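Local coordinates for WbbZ protein (Klebsiella pneumoniae subsp. pneumoniae NTUH-K2044, PDB 6X1L) that is functionally uncharacterised but probably acts as a polysaccharide pyruvyl transferase, adding pyruvyl groups to sugars of a bacterial polysaccharide, at residues 9-14 with 101-106; 105-110 with 251-256; 170-175 with 214-219; 189-194 with 228-233. One frame throughout, in Å; residues are numbered along the deposited sequence.

The chain carries two parallel sheets, one of six strands and one of four, consistent with the two-lobed GT-B architecture of its clan. Interaction 1 packs a helix on the six-stranded sheet; interaction 2 begins on the residues they share, Thr105 and Ile106, and reaches a helix from the part with the four-stranded sheet; their centres lie about 15 Å apart. Interactions 3 and 4 belong to that second part, with centres about 6 Å apart, and are joined by a probable hydrogen bond from His189 N to Asn171 O (2.7 Å). Both also touch the second subunit. Interactions 2 and 4 meet where Val254 CG1 packs on Leu228 CD1 (3.7 Å).

Interaction 1 of 4, residues 9-14 with 101-106; sequences LKFDLL and IMPSTI
Phe11 lays the far end of its ring against two neighbours in the other segment, the selenomethionine Met102 and Pro103. Its CZ atom is 3.6 Å from Met102 CE and 3.8 Å from Pro103 CD, so one corner of the ring touches both a flexible chain end and a rigid pyrrolidine. The methyl of Met102 arrives at the ring edge, near its plane, while Pro103 CD comes in obliquely. The selenium stands 5.3 Å from the ring centroid, a Met-aromatic contact made obliquely, 74° off the ring normal. Met102 gets there by curling: its chain bends at chi2 (-64°) and again at chi3 (-88°), which swings CE round to the phenyl group. In the fold, this joins helix 6-21 to strand 98-104 of the six-stranded parallel sheet, a helix-on-sheet layer of the Rossmann-like kind. The Phe11 and Pro103 CA atoms stay 10.0 Å apart, a gap that a long aromatic side chain can span; its CG stands anti to the backbone N, which directs the ring out from the helix toward the strand. Pro103 suits a place where the strand turns a corner, because it offers a compact apolar surface and needs no N-H partner. Around the ring, Phe123 meets Phe11 edge-to-face, and Met150 touches both Phe11 and Pro103.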
loop_
_atom_site.group_PDB
_atom_site.type_symbol
_atom_site.label_atom_id
_atom_site.label_comp_id
_atom_site.label_asym_id
_atom_site.label_seq_id
_atom_site.Cartn_x
_atom_site.Cartn_y
_atom_site.Cartn_z
ATOM N N LEU A 9 -16.138 -20.605 -16.563
ATOM C CA LEU A 9 -16.516 -21.938 -16.101
ATOM C C LEU A 9 -15.491 -22.978 -16.532
ATOM O O LEU A 9 -15.089 -23.833 -15.735
ATOM C CB LEU A 9 -17.903 -22.305 -16.629
ATOM C CG LEU A 9 -18.382 -23.740 -16.395
ATOM C CD1 LEU A 9 -18.672 -23.997 -14.921
ATOM C CD2 LEU A 9 -19.600 -24.046 -17.253
ATOM N N LYS A 10 -15.060 -22.918 -17.794
ATOM C CA LYS A 10 -14.016 -23.821 -18.268
ATOM C C LYS A 10 -12.775 -23.732 -17.391
ATOM O O LYS A 10 -12.162 -24.755 -17.059
ATOM C CB LYS A 10 -13.669 -23.495 -19.721
ATOM C CG LYS A 10 -12.435 -24.212 -20.236
ATOM C CD LYS A 10 -11.877 -23.542 -21.479
ATOM C CE LYS A 10 -12.831 -23.656 -22.652
ATOM N NZ LYS A 10 -12.280 -22.981 -23.858
ATOM N N PHE A 11 -12.404 -22.513 -16.988
ATOM C CA PHE A 11 -11.198 -22.310 -16.196
ATOM C C PHE A 11 -11.300 -22.990 -14.836
ATOM O O PHE A 11 -10.352 -23.651 -14.396
ATOM C CB PHE A 11 -10.944 -20.809 -16.039
ATOM C CG PHE A 11 -9.592 -20.470 -15.489
ATOM C CD1 PHE A 11 -8.447 -20.752 -16.211
ATOM C CD2 PHE A 11 -9.468 -19.840 -14.262
ATOM C CE1 PHE A 11 -7.199 -20.429 -15.713
ATOM C CE2 PHE A 11 -8.224 -19.514 -13.756
ATOM C CZ PHE A 11 -7.088 -19.805 -14.484
ATOM N N ASP A 12 -12.439 -22.839 -14.155
ATOM C CA ASP A 12 -12.623 -23.463 -12.847
ATOM C C ASP A 12 -12.493 -24.981 -12.939
ATOM O O ASP A 12 -11.684 -25.595 -12.235
ATOM C CB ASP A 12 -13.990 -23.078 -12.269
ATOM C CG ASP A 12 -14.154 -21.575 -12.088
ATOM O OD1 ASP A 12 -13.164 -20.832 -12.252
ATOM O OD2 ASP A 12 -15.283 -21.135 -11.785
ATOM N N LEU A 13 -13.297 -25.603 -13.806
ATOM C CA LEU A 13 -13.281 -27.059 -13.928
ATOM C C LEU A 13 -11.897 -27.569 -14.308
ATOM O O LEU A 13 -11.444 -28.602 -13.801
ATOM C CB LEU A 13 -14.317 -27.503 -14.962
ATOM C CG LEU A 13 -15.771 -27.157 -14.636
ATOM C CD1 LEU A 13 -16.670 -27.393 -15.836
ATOM C CD2 LEU A 13 -16.250 -27.962 -13.439
ATOM N N LEU A 14 -11.202 -26.845 -15.183
ATOM C CA LEU A 14 -9.893 -27.287 -15.648
ATOM C C LEU A 14 -8.880 -27.323 -14.509
ATOM O O LEU A 14 -8.183 -28.325 -14.316
ATOM C CB LEU A 14 -9.418 -26.370 -16.771
ATOM C CG LEU A 14 -8.295 -26.842 -17.685
ATOM C CD1 LEU A 14 -8.651 -28.157 -18.370
ATOM C CD2 LEU A 14 -8.035 -25.762 -18.706
ATOM N N ILE A 101 1.017 -21.821 -16.779
ATOM C CA ILE A 101 1.144 -20.371 -16.813
ATOM C C ILE A 101 -0.260 -19.784 -16.721
ATOM O O ILE A 101 -1.059 -19.916 -17.651
ATOM C CB ILE A 101 1.872 -19.898 -18.076
ATOM C CG1 ILE A 101 3.302 -20.444 -18.092
ATOM C CG2 ILE A 101 1.870 -18.377 -18.153
ATOM C CD1 ILE A 101 4.123 -19.988 -19.279
HETATM N N MSE A 102 -0.564 -19.148 -15.593
HETATM C CA MSE A 102 -1.870 -18.524 -15.380
HETATM C C MSE A 102 -2.063 -17.376 -16.387
HETATM O O MSE A 102 -1.079 -16.906 -16.959
HETATM C CB MSE A 102 -1.983 -18.057 -13.922
HETATM C CG MSE A 102 -1.894 -19.210 -12.927
HETATM SE SE MSE A 102 -3.374 -20.505 -13.069
HETATM C CE MSE A 102 -4.612 -19.597 -11.844
ATOM N N PRO A 103 -3.328 -16.941 -16.622
ATOM C CA PRO A 103 -3.611 -16.020 -17.740
ATOM C C PRO A 103 -2.613 -14.885 -17.905
ATOM O O PRO A 103 -2.507 -14.002 -17.043
ATOM C CB PRO A 103 -5.005 -15.487 -17.395
ATOM C CG PRO A 103 -5.655 -16.642 -16.712
ATOM C CD PRO A 103 -4.567 -17.310 -15.905
ATOM N N SER A 104 -1.886 -14.894 -19.021
ATOM C CA SER A 104 -0.722 -14.035 -19.179
ATOM C C SER A 104 -0.684 -13.406 -20.565
ATOM O O SER A 104 -1.316 -13.878 -21.516
ATOM C CB SER A 104 0.578 -14.810 -18.934
ATOM O OG SER A 104 0.678 -15.218 -17.579
ATOM N N THR A 105 0.079 -12.319 -20.652
ATOM C CA THR A 105 0.456 -11.692 -21.911
ATOM C C THR A 105 1.907 -12.062 -22.185
ATOM O O THR A 105 2.784 -11.797 -21.357
ATOM C CB THR A 105 0.280 -10.173 -21.849
ATOM O OG1 THR A 105 -1.116 -9.844 -21.915
ATOM C CG2 THR A 105 1.015 -9.490 -22.996
ATOM N N ILE A 106 2.152 -12.694 -23.331
ATOM C CA ILE A 106 3.461 -13.227 -23.685
ATOM C C ILE A 106 3.875 -12.630 -25.021
ATOM O O ILE A 106 3.073 -12.584 -25.961
ATOM C CB ILE A 106 3.440 -14.766 -23.756
ATOM C CG1 ILE A 106 3.005 -15.357 -22.414
ATOM C CG2 ILE A 106 4.800 -15.306 -24.166
ATOM C CD1 ILE A 106 2.809 -16.855 -22.451
#

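Interaction 2 of 4, residues 105-110 with 251-256; sequences TIRGYS and NEAVYN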
loop_
_atom_site.group_PDB
_atom_site.type_symbol
_atom_site.label_atom_id
_atom_site.label_comp_id
_atom_site.label_asym_id
_atom_site.label_seq_id
_atom_site.Cartn_x
_atom_site.Cartn_y
_atom_site.Cartn_z
ATOM N N THR A 105 0.079 -12.319 -20.652
ATOM C CA THR A 105 0.456 -11.692 -21.911
ATOM C C THR A 105 1.907 -12.062 -22.185
ATOM O O THR A 105 2.784 -11.797 -21.357
ATOM C CB THR A 105 0.280 -10.173 -21.849
ATOM O OG1 THR A 105 -1.116 -9.844 -21.915
ATOM C CG2 THR A 105 1.015 -9.490 -22.996
ATOM N N ILE A 106 2.152 -12.694 -23.331
ATOM C CA ILE A 106 3.461 -13.227 -23.685
ATOM C C ILE A 106 3.875 -12.630 -25.021
ATOM O O ILE A 106 3.073 -12.584 -25.961
ATOM C CB ILE A 106 3.440 -14.766 -23.756
ATOM C CG1 ILE A 106 3.005 -15.357 -22.414
ATOM C CG2 ILE A 106 4.800 -15.306 -24.166
ATOM C CD1 ILE A 106 2.809 -16.855 -22.451
ATOM N N ARG A 107 5.121 -12.172 -25.108
ATOM C CA ARG A 107 5.669 -11.624 -26.343
ATOM C C ARG A 107 7.056 -12.207 -26.551
ATOM O O ARG A 107 7.922 -12.076 -25.681
ATOM C CB ARG A 107 5.735 -10.093 -26.297
ATOM C CG ARG A 107 4.390 -9.403 -26.106
ATOM C CD ARG A 107 3.502 -9.541 -27.340
ATOM N NE ARG A 107 2.267 -8.776 -27.202
ATOM C CZ ARG A 107 1.115 -9.284 -26.776
ATOM N NH1 ARG A 107 1.031 -10.568 -26.455
ATOM N NH2 ARG A 107 0.044 -8.506 -26.669
ATOM N N GLY A 108 7.265 -12.850 -27.699
ATOM C CA GLY A 108 8.579 -13.392 -27.966
ATOM C C GLY A 108 8.864 -14.614 -27.111
ATOM O O GLY A 108 7.959 -15.355 -26.711
ATOM N N TYR A 109 10.151 -14.815 -26.817
ATOM C CA TYR A 109 10.622 -16.014 -26.122
ATOM C C TYR A 109 10.140 -17.280 -26.828
ATOM O O TYR A 109 9.702 -18.247 -26.199
ATOM C CB TYR A 109 10.191 -16.002 -24.656
ATOM C CG TYR A 109 10.896 -14.958 -23.815
ATOM C CD1 TYR A 109 12.262 -14.742 -23.945
ATOM C CD2 TYR A 109 10.196 -14.185 -22.898
ATOM C CE1 TYR A 109 12.913 -13.788 -23.179
ATOM C CE2 TYR A 109 10.838 -13.230 -22.127
ATOM C CZ TYR A 109 12.196 -13.036 -22.273
ATOM O OH TYR A 109 12.841 -12.089 -21.512
ATOM N N SER A 110 10.224 -17.270 -28.162
ATOM C CA SER A 110 9.741 -18.409 -28.937
ATOM C C SER A 110 10.556 -19.665 -28.664
ATOM O O SER A 110 10.008 -20.773 -28.698
ATOM C CB SER A 110 9.754 -18.073 -30.429
ATOM O OG SER A 110 11.025 -17.607 -30.846
ATOM N N ASN A 251 -1.783 -3.154 -23.467
ATOM C CA ASN A 251 -3.074 -2.645 -23.014
ATOM C C ASN A 251 -4.170 -2.917 -24.041
ATOM O O ASN A 251 -5.253 -3.402 -23.689
ATOM C CB ASN A 251 -2.973 -1.146 -22.720
ATOM C CG ASN A 251 -2.142 -0.846 -21.484
ATOM O OD1 ASN A 251 -1.785 -1.750 -20.729
ATOM N ND2 ASN A 251 -1.844 0.432 -21.264
ATOM N N GLU A 252 -3.905 -2.619 -25.315
ATOM C CA GLU A 252 -4.950 -2.708 -26.332
ATOM C C GLU A 252 -5.500 -4.126 -26.461
ATOM O O GLU A 252 -6.709 -4.313 -26.648
ATOM C CB GLU A 252 -4.415 -2.214 -27.678
ATOM C CG GLU A 252 -5.481 -2.124 -28.769
ATOM C CD GLU A 252 -4.947 -1.574 -30.082
ATOM O OE1 GLU A 252 -3.801 -1.079 -30.100
ATOM O OE2 GLU A 252 -5.675 -1.639 -31.096
ATOM N N ALA A 253 -4.635 -5.140 -26.354
ATOM C CA ALA A 253 -5.093 -6.513 -26.543
ATOM C C ALA A 253 -5.995 -6.967 -25.400
ATOM O O ALA A 253 -6.980 -7.679 -25.627
ATOM C CB ALA A 253 -3.899 -7.457 -26.693
ATOM N N VAL A 254 -5.679 -6.577 -24.164
ATOM C CA VAL A 254 -6.548 -6.947 -23.051
ATOM C C VAL A 254 -7.874 -6.198 -23.147
ATOM O O VAL A 254 -8.937 -6.746 -22.830
ATOM C CB VAL A 254 -5.842 -6.697 -21.704
ATOM C CG1 VAL A 254 -6.789 -6.968 -20.545
ATOM C CG2 VAL A 254 -4.599 -7.572 -21.580
ATOM N N TYR A 255 -7.832 -4.942 -23.600
ATOM C CA TYR A 255 -9.057 -4.165 -23.758
ATOM C C TYR A 255 -9.995 -4.813 -24.767
ATOM O O TYR A 255 -11.199 -4.944 -24.519
ATOM C CB TYR A 255 -8.728 -2.734 -24.191
ATOM C CG TYR A 255 -9.959 -1.951 -24.592
ATOM C CD1 TYR A 255 -10.745 -1.319 -23.632
ATOM C CD2 TYR A 255 -10.345 -1.855 -25.921
ATOM C CE1 TYR A 255 -11.877 -0.608 -23.993
ATOM C CE2 TYR A 255 -11.475 -1.149 -26.289
ATOM C CZ TYR A 255 -12.237 -0.526 -25.321
ATOM O OH TYR A 255 -13.361 0.181 -25.682
ATOM N N ASN A 256 -9.460 -5.208 -25.926
ATOM C CA ASN A 256 -10.302 -5.780 -26.972
ATOM C C ASN A 256 -10.927 -7.098 -26.537
ATOM O O ASN A 256 -12.060 -7.401 -26.925
ATOM C CB ASN A 256 -9.492 -5.974 -28.256
ATOM C CG ASN A 256 -9.175 -4.662 -28.950
ATOM O OD1 ASN A 256 -9.956 -3.712 -28.896
ATOM N ND2 ASN A 256 -8.023 -4.602 -29.607
#
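Thr105 begins the contact, its OG1 4.2 Å from Val254 CG2, a loose touch between a hydroxyl oxygen and a methyl. The two side chains approach at a slant, and the hydroxyl has its polar partners elsewhere, in Arg125 and Glu126. The other branch, CG2, lies 3.5 Å above the plane of the Arg107 guanidinium, toward its rim, so the methyl covers part of one face of the guanidinium. Next comes Ile106, whose backbone oxygen takes a hydrogen bond from Arg107 NH1 (2.9 Å); the donor stands above the carbonyl plane, yet the oxygen lies nearly in the plane of the guanidinium. This loop follows strand 98-104 of the six-stranded sheet, whereas helix 250-259 follows strand 240-243 of the four-stranded one, so the contact bridges the two lobes expected of a GT-B fold. Arg107 bends at chi2 (-70°) to carry its guanidinium to the helix, where NH2 meets Ala253 CB at 4.1 Å, edge on. The small alanine lets the wide group lie close to the helix. Tyr248 O accepts a hydrogen bond from NE, and Thr129 OG1 is hydrogen-bonded to NH1.

Interaction 3 of 4, residues 170-175 with 214-219; sequences ANCFRT and INFLEE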
loop_
_atom_site.group_PDB
_atom_site.type_symbol
_atom_site.label_atom_id
_atom_site.label_comp_id
_atom_site.label_asym_id
_atom_site.label_seq_id
_atom_site.Cartn_x
_atom_site.Cartn_y
_atom_site.Cartn_z
ATOM N N ALA A 170 -9.170 11.369 -11.932
ATOM C CA ALA A 170 -7.926 10.814 -11.419
ATOM C C ALA A 170 -7.013 10.485 -12.590
ATOM O O ALA A 170 -7.436 9.821 -13.542
ATOM C CB ALA A 170 -8.180 9.553 -10.589
ATOM N N ASN A 171 -5.769 10.953 -12.522
ATOM C CA ASN A 171 -4.748 10.645 -13.518
ATOM C C ASN A 171 -3.784 9.630 -12.920
ATOM O O ASN A 171 -3.143 9.908 -11.901
ATOM C CB ASN A 171 -4.001 11.907 -13.950
ATOM C CG ASN A 171 -4.887 12.888 -14.689
ATOM O OD1 ASN A 171 -5.853 12.500 -15.345
ATOM N ND2 ASN A 171 -4.559 14.171 -14.591
ATOM N N CYS A 172 -3.680 8.454 -13.551
ATOM C CA CYS A 172 -2.826 7.362 -13.066
ATOM C C CYS A 172 -1.959 6.871 -14.226
ATOM O O CYS A 172 -2.220 5.817 -14.813
ATOM C CB CYS A 172 -3.675 6.236 -12.466
ATOM S SG CYS A 172 -4.821 6.785 -11.157
ATOM N N PHE A 173 -0.917 7.632 -14.547
ATOM C CA PHE A 173 -0.076 7.353 -15.700
ATOM C C PHE A 173 1.329 6.944 -15.278
ATOM O O PHE A 173 1.847 7.370 -14.241
ATOM C CB PHE A 173 0.001 8.567 -16.631
ATOM C CG PHE A 173 -1.274 8.838 -17.368
ATOM C CD1 PHE A 173 -1.517 8.244 -18.595
ATOM C CD2 PHE A 173 -2.233 9.684 -16.833
ATOM C CE1 PHE A 173 -2.691 8.488 -19.277
ATOM C CE2 PHE A 173 -3.410 9.935 -17.510
ATOM C CZ PHE A 173 -3.640 9.335 -18.735
ATOM N N ARG A 174 1.938 6.117 -16.125
ATOM C CA ARG A 174 3.288 5.617 -15.896
ATOM C C ARG A 174 4.280 6.770 -15.795
ATOM O O ARG A 174 4.344 7.628 -16.679
ATOM C CB ARG A 174 3.668 4.670 -17.037
ATOM C CG ARG A 174 4.926 3.869 -16.813
ATOM C CD ARG A 174 5.030 2.764 -17.850
ATOM N NE ARG A 174 6.331 2.109 -17.810
ATOM C CZ ARG A 174 7.368 2.476 -18.554
ATOM N NH1 ARG A 174 7.252 3.492 -19.400
ATOM N NH2 ARG A 174 8.520 1.827 -18.456
ATOM N N THR A 175 5.067 6.774 -14.713
ATOM C CA THR A 175 5.912 7.925 -14.391
ATOM C C THR A 175 7.025 8.133 -15.410
ATOM O O THR A 175 7.524 9.255 -15.559
ATOM C CB THR A 175 6.521 7.762 -12.997
ATOM O OG1 THR A 175 7.239 6.522 -12.932
ATOM C CG2 THR A 175 5.441 7.767 -11.936
ATOM N N ILE A 214 -7.874 0.309 -4.668
ATOM C CA ILE A 214 -9.325 0.426 -4.780
ATOM C C ILE A 214 -9.840 1.598 -3.949
ATOM O O ILE A 214 -10.679 2.380 -4.416
ATOM C CB ILE A 214 -9.997 -0.900 -4.378
ATOM C CG1 ILE A 214 -9.762 -1.960 -5.459
ATOM C CG2 ILE A 214 -11.488 -0.696 -4.121
ATOM C CD1 ILE A 214 -10.394 -3.293 -5.152
ATOM N N ASN A 215 -9.354 1.740 -2.706
ATOM C CA ASN A 215 -9.751 2.883 -1.881
ATOM C C ASN A 215 -9.499 4.194 -2.606
ATOM O O ASN A 215 -10.336 5.104 -2.570
ATOM C CB ASN A 215 -8.993 2.888 -0.553
ATOM C CG ASN A 215 -9.391 1.754 0.361
ATOM O OD1 ASN A 215 -10.469 1.174 0.232
ATOM N ND2 ASN A 215 -8.519 1.439 1.303
ATOM N N PHE A 216 -8.341 4.313 -3.258
ATOM C CA PHE A 216 -8.016 5.534 -3.983
ATOM C C PHE A 216 -9.028 5.793 -5.089
ATOM O O PHE A 216 -9.555 6.904 -5.220
ATOM C CB PHE A 216 -6.601 5.434 -4.555
ATOM C CG PHE A 216 -6.217 6.595 -5.426
ATOM C CD1 PHE A 216 -5.738 7.770 -4.861
ATOM C CD2 PHE A 216 -6.341 6.518 -6.806
ATOM C CE1 PHE A 216 -5.385 8.845 -5.653
ATOM C CE2 PHE A 216 -5.991 7.594 -7.607
ATOM C CZ PHE A 216 -5.511 8.757 -7.027
ATOM N N LEU A 217 -9.327 4.763 -5.884
ATOM C CA LEU A 217 -10.156 4.950 -7.068
ATOM C C LEU A 217 -11.622 5.166 -6.722
ATOM O O LEU A 217 -12.331 5.857 -7.462
ATOM C CB LEU A 217 -10.011 3.738 -7.993
ATOM C CG LEU A 217 -8.609 3.508 -8.555
ATOM C CD1 LEU A 217 -8.517 2.127 -9.195
ATOM C CD2 LEU A 217 -8.270 4.594 -9.566
ATOM N N GLU A 218 -12.096 4.578 -5.616
ATOM C CA GLU A 218 -13.516 4.650 -5.273
ATOM C C GLU A 218 -14.031 6.085 -5.210
ATOM O O GLU A 218 -15.206 6.336 -5.507
ATOM C CB GLU A 218 -13.772 3.960 -3.931
ATOM C CG GLU A 218 -13.854 2.441 -3.987
ATOM C CD GLU A 218 -14.070 1.822 -2.611
ATOM O OE1 GLU A 218 -13.095 1.720 -1.837
ATOM O OE2 GLU A 218 -15.220 1.449 -2.296
ATOM N N GLU A 219 -13.179 7.033 -4.826
ATOM C CA GLU A 219 -13.614 8.403 -4.573
ATOM C C GLU A 219 -13.634 9.272 -5.825
ATOM O O GLU A 219 -13.965 10.459 -5.728
ATOM C CB GLU A 219 -12.719 9.043 -3.504
ATOM C CG GLU A 219 -12.912 8.440 -2.119
ATOM C CD GLU A 219 -12.080 9.125 -1.039
ATOM O OE1 GLU A 219 -10.833 9.143 -1.149
ATOM O OE2 GLU A 219 -12.681 9.648 -0.076
#
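Phe216 is the main bump here, and it rests in the shallow saddle formed by two side chains on one face of a strand. Ala170 and Cys172, two residues apart, both point toward the helix, while Asn171 between them points away, as strand alternation requires. A single ring corner, Phe216 CE2, settles against both, 4.2 Å from Ala170 CB and 3.8 Å from Cys172 SG. The sulfur is 5.1 Å from the ring centroid and 72° off its normal, a sulfur-aromatic contact that is oblique to the ring. With CG anti to the backbone N (chi1 175°), the phenyl group stretches out from the helix far enough to reach the strand. Leu217 adds a second, shallower bump, its CD2 branch approaching the same sulfur at 4.4 Å, so that SG is met by ring and branch together. The small methyl of Ala170 fits against the ring corner, and cysteine gives a compact, polarisable filler. The nearest CA atoms, those of Ala170 and Leu217, are 7.6 Å apart. Beyond the ring, Tyr199 of the second subunit packs on Phe216, so this layer extends to the dimer interface. The axes of strand 170-172 and helix 214-218 approach to 10.6 Å, their N-to-C directions 143° apart, nearer antiparallel than parallel. Strand 167-172, helix 203-218 and the neighbouring parallel strand 220-225 follow one another, forming the beta-alpha-beta crossover characteristic of Rossmann-like folds.

Interaction 4 of 4, residues 189-194 with 228-233; sequences HDISLT and LHVAIL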
loop_
_atom_site.group_PDB
_atom_site.type_symbol
_atom_site.label_atom_id
_atom_site.label_comp_id
_atom_site.label_asym_id
_atom_site.label_seq_id
_atom_site.Cartn_x
_atom_site.Cartn_y
_atom_site.Cartn_z
ATOM N N HIS A 189 -1.062 10.351 -10.181
ATOM C CA HIS A 189 -0.861 9.412 -9.079
ATOM C C HIS A 189 -0.619 8.034 -9.691
ATOM O O HIS A 189 -1.571 7.334 -10.045
ATOM C CB HIS A 189 -2.065 9.391 -8.143
ATOM C CG HIS A 189 -2.377 10.719 -7.523
ATOM N ND1 HIS A 189 -2.986 11.742 -8.217
ATOM C CD2 HIS A 189 -2.174 11.186 -6.268
ATOM C CE1 HIS A 189 -3.140 12.783 -7.420
ATOM N NE2 HIS A 189 -2.655 12.473 -6.231
ATOM N N ASP A 190 0.650 7.641 -9.819
ATOM C CA ASP A 190 0.993 6.324 -10.361
ATOM C C ASP A 190 0.881 5.289 -9.242
ATOM O O ASP A 190 1.868 4.802 -8.688
ATOM C CB ASP A 190 2.385 6.336 -10.973
ATOM C CG ASP A 190 2.635 5.135 -11.877
ATOM O OD1 ASP A 190 1.681 4.371 -12.131
ATOM O OD2 ASP A 190 3.783 4.957 -12.334
ATOM N N ILE A 191 -0.369 4.960 -8.906
ATOM C CA ILE A 191 -0.638 4.080 -7.773
ATOM C C ILE A 191 -0.159 2.658 -8.010
ATOM O O ILE A 191 -0.073 1.875 -7.055
ATOM C CB ILE A 191 -2.143 4.089 -7.442
ATOM C CG1 ILE A 191 -2.958 3.646 -8.660
ATOM C CG2 ILE A 191 -2.570 5.489 -6.979
ATOM C CD1 ILE A 191 -4.435 3.451 -8.378
ATOM N N SER A 192 0.154 2.300 -9.258
ATOM C CA SER A 192 0.759 1.000 -9.522
ATOM C C SER A 192 2.157 0.901 -8.926
ATOM O O SER A 192 2.563 -0.177 -8.481
ATOM C CB SER A 192 0.812 0.736 -11.029
ATOM O OG SER A 192 -0.484 0.769 -11.594
ATOM N N LEU A 193 2.903 2.006 -8.896
ATOM C CA LEU A 193 4.281 1.998 -8.426
ATOM C C LEU A 193 4.400 2.182 -6.915
ATOM O O LEU A 193 5.452 2.617 -6.437
ATOM C CB LEU A 193 5.094 3.075 -9.146
ATOM C CG LEU A 193 5.561 2.757 -10.565
ATOM C CD1 LEU A 193 6.560 3.803 -11.038
ATOM C CD2 LEU A 193 6.161 1.358 -10.641
ATOM N N THR A 194 3.359 1.850 -6.155
ATOM C CA THR A 194 3.421 1.970 -4.703
ATOM C C THR A 194 4.245 0.831 -4.113
ATOM O O THR A 194 5.382 1.040 -3.678
ATOM C CB THR A 194 2.012 1.997 -4.112
ATOM O OG1 THR A 194 1.271 0.857 -4.570
ATOM C CG2 THR A 194 1.293 3.274 -4.546
ATOM N N LEU A 228 -2.731 -1.077 -16.887
ATOM C CA LEU A 228 -3.759 -2.075 -17.173
ATOM C C LEU A 228 -4.654 -2.326 -15.967
ATOM O O LEU A 228 -5.884 -2.245 -16.064
ATOM C CB LEU A 228 -3.104 -3.380 -17.627
ATOM C CG LEU A 228 -4.076 -4.520 -17.922
ATOM C CD1 LEU A 228 -5.059 -4.107 -19.007
ATOM C CD2 LEU A 228 -3.307 -5.765 -18.337
ATOM N N HIS A 229 -4.060 -2.626 -14.818
ATOM C CA HIS A 229 -4.885 -3.056 -13.700
ATOM C C HIS A 229 -5.522 -1.900 -12.946
ATOM O O HIS A 229 -6.495 -2.126 -12.223
ATOM C CB HIS A 229 -4.069 -3.960 -12.782
ATOM C CG HIS A 229 -3.856 -5.319 -13.369
ATOM N ND1 HIS A 229 -2.804 -5.607 -14.212
ATOM C CD2 HIS A 229 -4.604 -6.445 -13.302
ATOM C CE1 HIS A 229 -2.893 -6.864 -14.608
ATOM N NE2 HIS A 229 -3.979 -7.393 -14.073
ATOM N N VAL A 230 -5.037 -0.673 -13.125
ATOM C CA VAL A 230 -5.847 0.483 -12.759
ATOM C C VAL A 230 -7.110 0.521 -13.611
ATOM O O VAL A 230 -8.225 0.688 -13.101
ATOM C CB VAL A 230 -5.035 1.782 -12.902
ATOM C CG1 VAL A 230 -5.937 2.993 -12.678
ATOM C CG2 VAL A 230 -3.867 1.790 -11.926
ATOM N N ALA A 231 -6.954 0.355 -14.925
ATOM C CA ALA A 231 -8.112 0.340 -15.811
ATOM C C ALA A 231 -9.064 -0.794 -15.457
ATOM O O ALA A 231 -10.287 -0.608 -15.454
ATOM C CB ALA A 231 -7.658 0.232 -17.267
ATOM N N ILE A 232 -8.522 -1.974 -15.148
ATOM C CA ILE A 232 -9.369 -3.105 -14.782
ATOM C C ILE A 232 -10.111 -2.823 -13.479
ATOM O O ILE A 232 -11.331 -3.008 -13.390
ATOM C CB ILE A 232 -8.534 -4.397 -14.699
ATOM C CG1 ILE A 232 -8.179 -4.889 -16.110
ATOM C CG2 ILE A 232 -9.290 -5.474 -13.938
ATOM C CD1 ILE A 232 -7.243 -6.067 -16.126
ATOM N N LEU A 233 -9.390 -2.364 -12.451
ATOM C CA LEU A 233 -10.024 -2.074 -11.167
ATOM C C LEU A 233 -11.127 -1.036 -11.321
ATOM O O LEU A 233 -12.246 -1.223 -10.833
ATOM C CB LEU A 233 -8.983 -1.591 -10.159
ATOM C CG LEU A 233 -8.045 -2.610 -9.515
ATOM C CD1 LEU A 233 -7.121 -1.894 -8.541
ATOM C CD2 LEU A 233 -8.834 -3.706 -8.811
HETATM O O HOH W 1 -1.169 -1.631 -13.153
#
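Ser192 OG meets a water and, from the helix, a methyl: the water lies 2.9 Å away, and Val230 CG2 touches the oxygen at 3.5 Å. That water also takes a weak hydrogen bond from His229 N (3.5 Å), within the first turn of helix 228-236, and so links the loop to the helix where no direct bond crosses. A short polar side chain suits the spot, since it can reach the water while lying flush against the valine. The same CG2 methyl receives Ile191, whose CG1 comes within 3.9 Å and CD1 within 4.0 Å. With CG1 held between the backbone N and the carbonyl carbon (chi1 58°), both atoms of this arm reach the valine methyl. The loop belongs to the connection from strand 167-172 to helix 203-218 in the four-stranded part of the fold, and it passes over the start of the helix that follows strand 220-225. Within the loop, just before Ile191, Asp190 centres an inverse gamma turn and forms a salt bridge with Arg227. Trp195 of the second subunit packs on Ile191.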